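Galactose/lactose metabolism regulatory protein GAL80 (Saccharomyces cerevisiae, PDB 3BTV) represses the yeast galactose and lactose metabolic genes by binding the activator GAL4 and blocking its transcriptional activation when no inducing sugar is present. Local coordinates at residues Trp126-Tyr139 against Leu405-Ser417. The protein carries 1 engineered substitution. Residues are numbered along the deposited sequence; the frame is centred on the assembly and turned at random.
Sequences WALACSLDQAESIY and LMDALILHRLIES
H412 wedges its imidazole between W126 CH2 over one face and the A135 methyl over the other. The W126 and H412 ring planes meet at 42°, centroids 4.6 Å apart. On one face of W126 lies L411 CD2, 3.5 Å from the six-membered ring centroid in a CH-pi contact; A127 CB, after a cis peptide bond, covers the opposite face. The benzo edge of W126 reaches the A408 carbonyl because chi1 (178°) turns the indole opposite the backbone N, and NE1 donates to T211 O. A leucine in its place would probably leave H412 without its aromatic neighbour and the T211 carbonyl without the indole N-H. H412 NE2 accepts a weak hydrogen bond from A129 N (3.3 Å). A long salt bridge joins E136 OE2 to R413 NE (3.9 Å), while R413 NH1 bonds to I433 O. Knobs-into-holes packing sets L132 among L409, H412, R413 and E416, and L409 among L132, A135, E136 and Y139. M406 SD stands 4.8 Å from the Y139 ring centroid, a Met-aromatic contact. Helices 132-139 and 405-417 run antiparallel (164°), their axes 9.7 Å apart at closest approach; helix 405-424 packs on helix 132-143 and strand 148-152 of the Rossmann fold, L414 and I415 touching helix 209-225.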
loop_
_atom_site.group_PDB
_atom_site.type_symbol
_atom_site.label_atom_id
_atom_site.label_comp_id
_atom_site.label_asym_id
_atom_site.label_seq_id
_atom_site.Cartn_x
_atom_site.Cartn_y
_atom_site.Cartn_z
ATOM N N TRP B 126 -8.415 -6.260 -24.508
ATOM C CA TRP B 126 -8.872 -5.745 -23.221
ATOM C C TRP B 126 -8.854 -4.224 -23.319
ATOM O O TRP B 126 -7.910 -3.666 -23.863
ATOM C CB TRP B 126 -7.955 -6.223 -22.090
ATOM C CG TRP B 126 -8.356 -5.668 -20.755
ATOM C CD1 TRP B 126 -7.785 -4.622 -20.107
ATOM C CD2 TRP B 126 -9.443 -6.107 -19.933
ATOM N NE1 TRP B 126 -8.445 -4.378 -18.935
ATOM C CE2 TRP B 126 -9.473 -5.276 -18.804
ATOM C CE3 TRP B 126 -10.404 -7.116 -20.052
ATOM C CZ2 TRP B 126 -10.413 -5.430 -17.780
ATOM C CZ3 TRP B 126 -11.333 -7.271 -19.037
ATOM C CH2 TRP B 126 -11.337 -6.428 -17.922
ATOM N N ALA B 127 -9.883 -3.542 -22.819
ATOM C CA ALA B 127 -10.993 -4.154 -22.102
ATOM C C ALA B 127 -12.059 -4.687 -23.048
ATOM O O ALA B 127 -12.228 -4.191 -24.164
ATOM C CB ALA B 127 -11.612 -3.138 -21.133
ATOM N N LEU B 128 -12.797 -5.692 -22.585
ATOM C CA LEU B 128 -13.811 -6.321 -23.415
ATOM C C LEU B 128 -14.912 -5.320 -23.768
ATOM O O LEU B 128 -15.326 -5.222 -24.919
ATOM C CB LEU B 128 -14.410 -7.546 -22.711
ATOM C CG LEU B 128 -15.508 -8.260 -23.511
ATOM C CD1 LEU B 128 -15.034 -8.584 -24.935
ATOM C CD2 LEU B 128 -15.965 -9.525 -22.792
ATOM N N ALA B 129 -15.363 -4.559 -22.777
ATOM C CA ALA B 129 -16.426 -3.585 -23.007
ATOM C C ALA B 129 -16.338 -2.415 -22.031
ATOM O O ALA B 129 -15.399 -2.324 -21.234
ATOM C CB ALA B 129 -17.781 -4.254 -22.911
ATOM N N CYS B 130 -17.311 -1.513 -22.114
ATOM C CA CYS B 130 -17.341 -0.311 -21.272
ATOM C C CYS B 130 -18.025 -0.509 -19.929
ATOM O O CYS B 130 -17.978 0.373 -19.071
ATOM C CB CYS B 130 -18.053 0.821 -22.015
ATOM S SG CYS B 130 -17.175 1.318 -23.495
ATOM N N SER B 131 -18.681 -1.652 -19.755
ATOM C CA SER B 131 -19.365 -1.959 -18.502
ATOM C C SER B 131 -19.503 -3.462 -18.349
ATOM O O SER B 131 -19.412 -4.203 -19.331
ATOM C CB SER B 131 -20.754 -1.327 -18.484
ATOM O OG SER B 131 -21.589 -1.936 -19.467
ATOM N N LEU B 132 -19.718 -3.908 -17.117
ATOM C CA LEU B 132 -19.928 -5.324 -16.845
ATOM C C LEU B 132 -21.162 -5.802 -17.626
ATOM O O LEU B 132 -21.157 -6.866 -18.257
ATOM C CB LEU B 132 -20.087 -5.549 -15.334
ATOM C CG LEU B 132 -20.398 -6.974 -14.877
ATOM C CD1 LEU B 132 -19.369 -7.941 -15.424
ATOM C CD2 LEU B 132 -20.479 -7.060 -13.375
ATOM N N ASP B 133 -22.211 -4.991 -17.611
ATOM C CA ASP B 133 -23.419 -5.300 -18.380
ATOM C C ASP B 133 -23.107 -5.621 -19.838
ATOM O O ASP B 133 -23.499 -6.675 -20.345
ATOM C CB ASP B 133 -24.421 -4.149 -18.304
ATOM C CG ASP B 133 -25.189 -4.132 -16.998
ATOM O OD1 ASP B 133 -25.206 -5.172 -16.304
ATOM O OD2 ASP B 133 -25.778 -3.084 -16.667
ATOM N N GLN B 134 -22.405 -4.712 -20.510
ATOM C CA GLN B 134 -21.961 -4.948 -21.883
ATOM C C GLN B 134 -21.117 -6.211 -21.987
ATOM O O GLN B 134 -21.281 -6.997 -22.922
ATOM C CB GLN B 134 -21.122 -3.771 -22.391
ATOM C CG GLN B 134 -21.911 -2.617 -22.986
ATOM C CD GLN B 134 -21.035 -1.646 -23.777
ATOM O OE1 GLN B 134 -19.803 -1.763 -23.802
ATOM N NE2 GLN B 134 -21.674 -0.687 -24.435
ATOM N N ALA B 135 -20.187 -6.388 -21.042
ATOM C CA ALA B 135 -19.268 -7.528 -21.099
ATOM C C ALA B 135 -20.042 -8.847 -21.050
ATOM O O ALA B 135 -19.779 -9.775 -21.822
ATOM C CB ALA B 135 -18.232 -7.454 -19.962
ATOM N N GLU B 136 -21.009 -8.916 -20.144
ATOM C CA GLU B 136 -21.871 -10.089 -20.039
ATOM C C GLU B 136 -22.676 -10.361 -21.301
ATOM O O GLU B 136 -22.811 -11.513 -21.719
ATOM C CB GLU B 136 -22.768 -9.997 -18.804
ATOM C CG GLU B 136 -22.046 -10.503 -17.567
ATOM C CD GLU B 136 -22.680 -10.054 -16.269
ATOM O OE1 GLU B 136 -23.704 -9.336 -16.318
ATOM O OE2 GLU B 136 -22.146 -10.424 -15.199
ATOM N N SER B 137 -23.177 -9.310 -21.940
ATOM C CA SER B 137 -23.912 -9.487 -23.196
ATOM C C SER B 137 -23.017 -10.064 -24.268
ATOM O O SER B 137 -23.421 -10.958 -25.012
ATOM C CB SER B 137 -24.489 -8.166 -23.700
ATOM O OG SER B 137 -25.568 -7.744 -22.890
ATOM N N ILE B 138 -21.803 -9.530 -24.352
ATOM C CA ILE B 138 -20.849 -9.984 -25.349
ATOM C C ILE B 138 -20.458 -11.430 -25.071
ATOM O O ILE B 138 -20.397 -12.249 -25.995
ATOM C CB ILE B 138 -19.581 -9.103 -25.367
ATOM C CG1 ILE B 138 -19.935 -7.683 -25.827
ATOM C CG2 ILE B 138 -18.526 -9.716 -26.285
ATOM C CD1 ILE B 138 -18.813 -6.681 -25.677
ATOM N N TYR B 139 -20.186 -11.746 -23.806
ATOM C CA TYR B 139 -19.823 -13.116 -23.470
ATOM C C TYR B 139 -20.946 -14.044 -23.880
ATOM O O TYR B 139 -20.738 -15.013 -24.613
ATOM C CB TYR B 139 -19.507 -13.310 -21.978
ATOM C CG TYR B 139 -19.081 -14.741 -21.719
ATOM C CD1 TYR B 139 -17.794 -15.169 -22.038
ATOM C CD2 TYR B 139 -19.980 -15.679 -21.220
ATOM C CE1 TYR B 139 -17.406 -16.486 -21.841
ATOM C CE2 TYR B 139 -19.599 -16.998 -21.014
ATOM C CZ TYR B 139 -18.314 -17.395 -21.335
ATOM O OH TYR B 139 -17.929 -18.700 -21.136
ATOM N N LEU B 405 -12.551 -14.878 -23.278
ATOM C CA LEU B 405 -13.542 -13.897 -22.855
ATOM C C LEU B 405 -14.097 -14.185 -21.449
ATOM O O LEU B 405 -14.589 -13.280 -20.774
ATOM C CB LEU B 405 -14.670 -13.801 -23.886
ATOM C CG LEU B 405 -14.571 -12.641 -24.884
ATOM C CD1 LEU B 405 -13.126 -12.334 -25.292
ATOM C CD2 LEU B 405 -15.436 -12.912 -26.105
ATOM N N MET B 406 -14.015 -15.436 -21.002
ATOM C CA MET B 406 -14.426 -15.737 -19.636
ATOM C C MET B 406 -13.437 -15.150 -18.628
ATOM O O MET B 406 -13.825 -14.630 -17.584
ATOM C CB MET B 406 -14.549 -17.239 -19.411
ATOM C CG MET B 406 -14.871 -17.571 -17.963
ATOM S SD MET B 406 -16.379 -16.731 -17.424
ATOM C CE MET B 406 -17.626 -17.702 -18.210
ATOM N N ASP B 407 -12.151 -15.254 -18.935
ATOM C CA ASP B 407 -11.134 -14.612 -18.111
ATOM C C ASP B 407 -11.370 -13.103 -18.108
ATOM O O ASP B 407 -11.252 -12.450 -17.079
ATOM C CB ASP B 407 -9.735 -14.954 -18.621
ATOM C CG ASP B 407 -9.411 -16.437 -18.483
ATOM O OD1 ASP B 407 -9.335 -16.929 -17.338
ATOM O OD2 ASP B 407 -9.235 -17.114 -19.521
ATOM N N ALA B 408 -11.714 -12.552 -19.265
ATOM C CA ALA B 408 -12.062 -11.133 -19.357
ATOM C C ALA B 408 -13.258 -10.806 -18.468
ATOM O O ALA B 408 -13.249 -9.821 -17.736
ATOM C CB ALA B 408 -12.372 -10.745 -20.810
ATOM N N LEU B 409 -14.288 -11.642 -18.539
ATOM C CA LEU B 409 -15.526 -11.400 -17.798
ATOM C C LEU B 409 -15.260 -11.352 -16.291
ATOM O O LEU B 409 -15.689 -10.432 -15.598
ATOM C CB LEU B 409 -16.552 -12.481 -18.143
ATOM C CG LEU B 409 -17.957 -12.319 -17.568
ATOM C CD1 LEU B 409 -18.546 -10.989 -17.996
ATOM C CD2 LEU B 409 -18.829 -13.482 -18.023
ATOM N N ILE B 410 -14.516 -12.332 -15.797
ATOM C CA ILE B 410 -14.157 -12.382 -14.390
ATOM C C ILE B 410 -13.393 -11.113 -13.970
ATOM O O ILE B 410 -13.637 -10.544 -12.904
ATOM C CB ILE B 410 -13.336 -13.651 -14.097
ATOM C CG1 ILE B 410 -14.226 -14.891 -14.231
ATOM C CG2 ILE B 410 -12.656 -13.563 -12.721
ATOM C CD1 ILE B 410 -13.448 -16.185 -14.427
ATOM N N LEU B 411 -12.491 -10.655 -14.824
ATOM C CA LEU B 411 -11.759 -9.424 -14.556
ATOM C C LEU B 411 -12.723 -8.232 -14.504
ATOM O O LEU B 411 -12.633 -7.370 -13.618
ATOM C CB LEU B 411 -10.692 -9.203 -15.634
ATOM C CG LEU B 411 -9.722 -8.038 -15.414
ATOM C CD1 LEU B 411 -9.149 -8.065 -14.011
ATOM C CD2 LEU B 411 -8.598 -8.086 -16.461
ATOM N N HIS B 412 -13.660 -8.190 -15.452
ATOM C CA HIS B 412 -14.674 -7.144 -15.426
ATOM C C HIS B 412 -15.466 -7.149 -14.115
ATOM O O HIS B 412 -15.790 -6.089 -13.587
ATOM C CB HIS B 412 -15.632 -7.258 -16.609
ATOM C CG HIS B 412 -15.232 -6.426 -17.784
ATOM N ND1 HIS B 412 -15.219 -5.048 -17.750
ATOM C CD2 HIS B 412 -14.829 -6.776 -19.029
ATOM C CE1 HIS B 412 -14.817 -4.586 -18.920
ATOM N NE2 HIS B 412 -14.571 -5.613 -19.713
ATOM N N ARG B 413 -15.788 -8.334 -13.607
ATOM C CA ARG B 413 -16.517 -8.427 -12.341
ATOM C C ARG B 413 -15.695 -7.834 -11.227
ATOM O O ARG B 413 -16.230 -7.189 -10.321
ATOM C CB ARG B 413 -16.870 -9.875 -12.013
ATOM C CG ARG B 413 -17.946 -10.456 -12.933
ATOM C CD ARG B 413 -18.216 -11.931 -12.656
ATOM N NE ARG B 413 -19.315 -12.431 -13.481
ATOM C CZ ARG B 413 -19.751 -13.689 -13.488
ATOM N NH1 ARG B 413 -19.185 -14.608 -12.711
ATOM N NH2 ARG B 413 -20.765 -14.028 -14.276
ATOM N N LEU B 414 -14.382 -8.047 -11.294
ATOM C CA LEU B 414 -13.497 -7.486 -10.289
ATOM C C LEU B 414 -13.426 -5.964 -10.406
ATOM O O LEU B 414 -13.465 -5.253 -9.403
ATOM C CB LEU B 414 -12.088 -8.102 -10.389
ATOM C CG LEU B 414 -11.088 -7.621 -9.335
ATOM C CD1 LEU B 414 -11.586 -7.929 -7.931
ATOM C CD2 LEU B 414 -9.673 -8.243 -9.573
ATOM N N ILE B 415 -13.306 -5.467 -11.630
ATOM C CA ILE B 415 -13.263 -4.030 -11.847
ATOM C C ILE B 415 -14.584 -3.400 -11.405
ATOM O O ILE B 415 -14.608 -2.362 -10.738
ATOM C CB ILE B 415 -13.044 -3.689 -13.321
ATOM C CG1 ILE B 415 -11.645 -4.145 -13.783
ATOM C CG2 ILE B 415 -13.203 -2.200 -13.524
ATOM C CD1 ILE B 415 -10.518 -3.624 -12.919
ATOM N N GLU B 416 -15.687 -4.033 -11.778
ATOM C CA GLU B 416 -16.995 -3.541 -11.344
ATOM C C GLU B 416 -17.004 -3.416 -9.829
ATOM O O GLU B 416 -17.433 -2.400 -9.288
ATOM C CB GLU B 416 -18.114 -4.460 -11.824
ATOM C CG GLU B 416 -19.516 -4.034 -11.369
ATOM C CD GLU B 416 -19.775 -2.545 -11.540
ATOM O OE1 GLU B 416 -19.200 -1.932 -12.464
ATOM O OE2 GLU B 416 -20.562 -1.986 -10.744
ATOM N N SER B 417 -16.481 -4.435 -9.151
ATOM C CA SER B 417 -16.441 -4.452 -7.688
ATOM C C SER B 417 -15.536 -3.393 -7.080
ATOM O O SER B 417 -15.846 -2.848 -6.021
ATOM C CB SER B 417 -16.032 -5.828 -7.184
ATOM O OG SER B 417 -16.910 -6.802 -7.715
#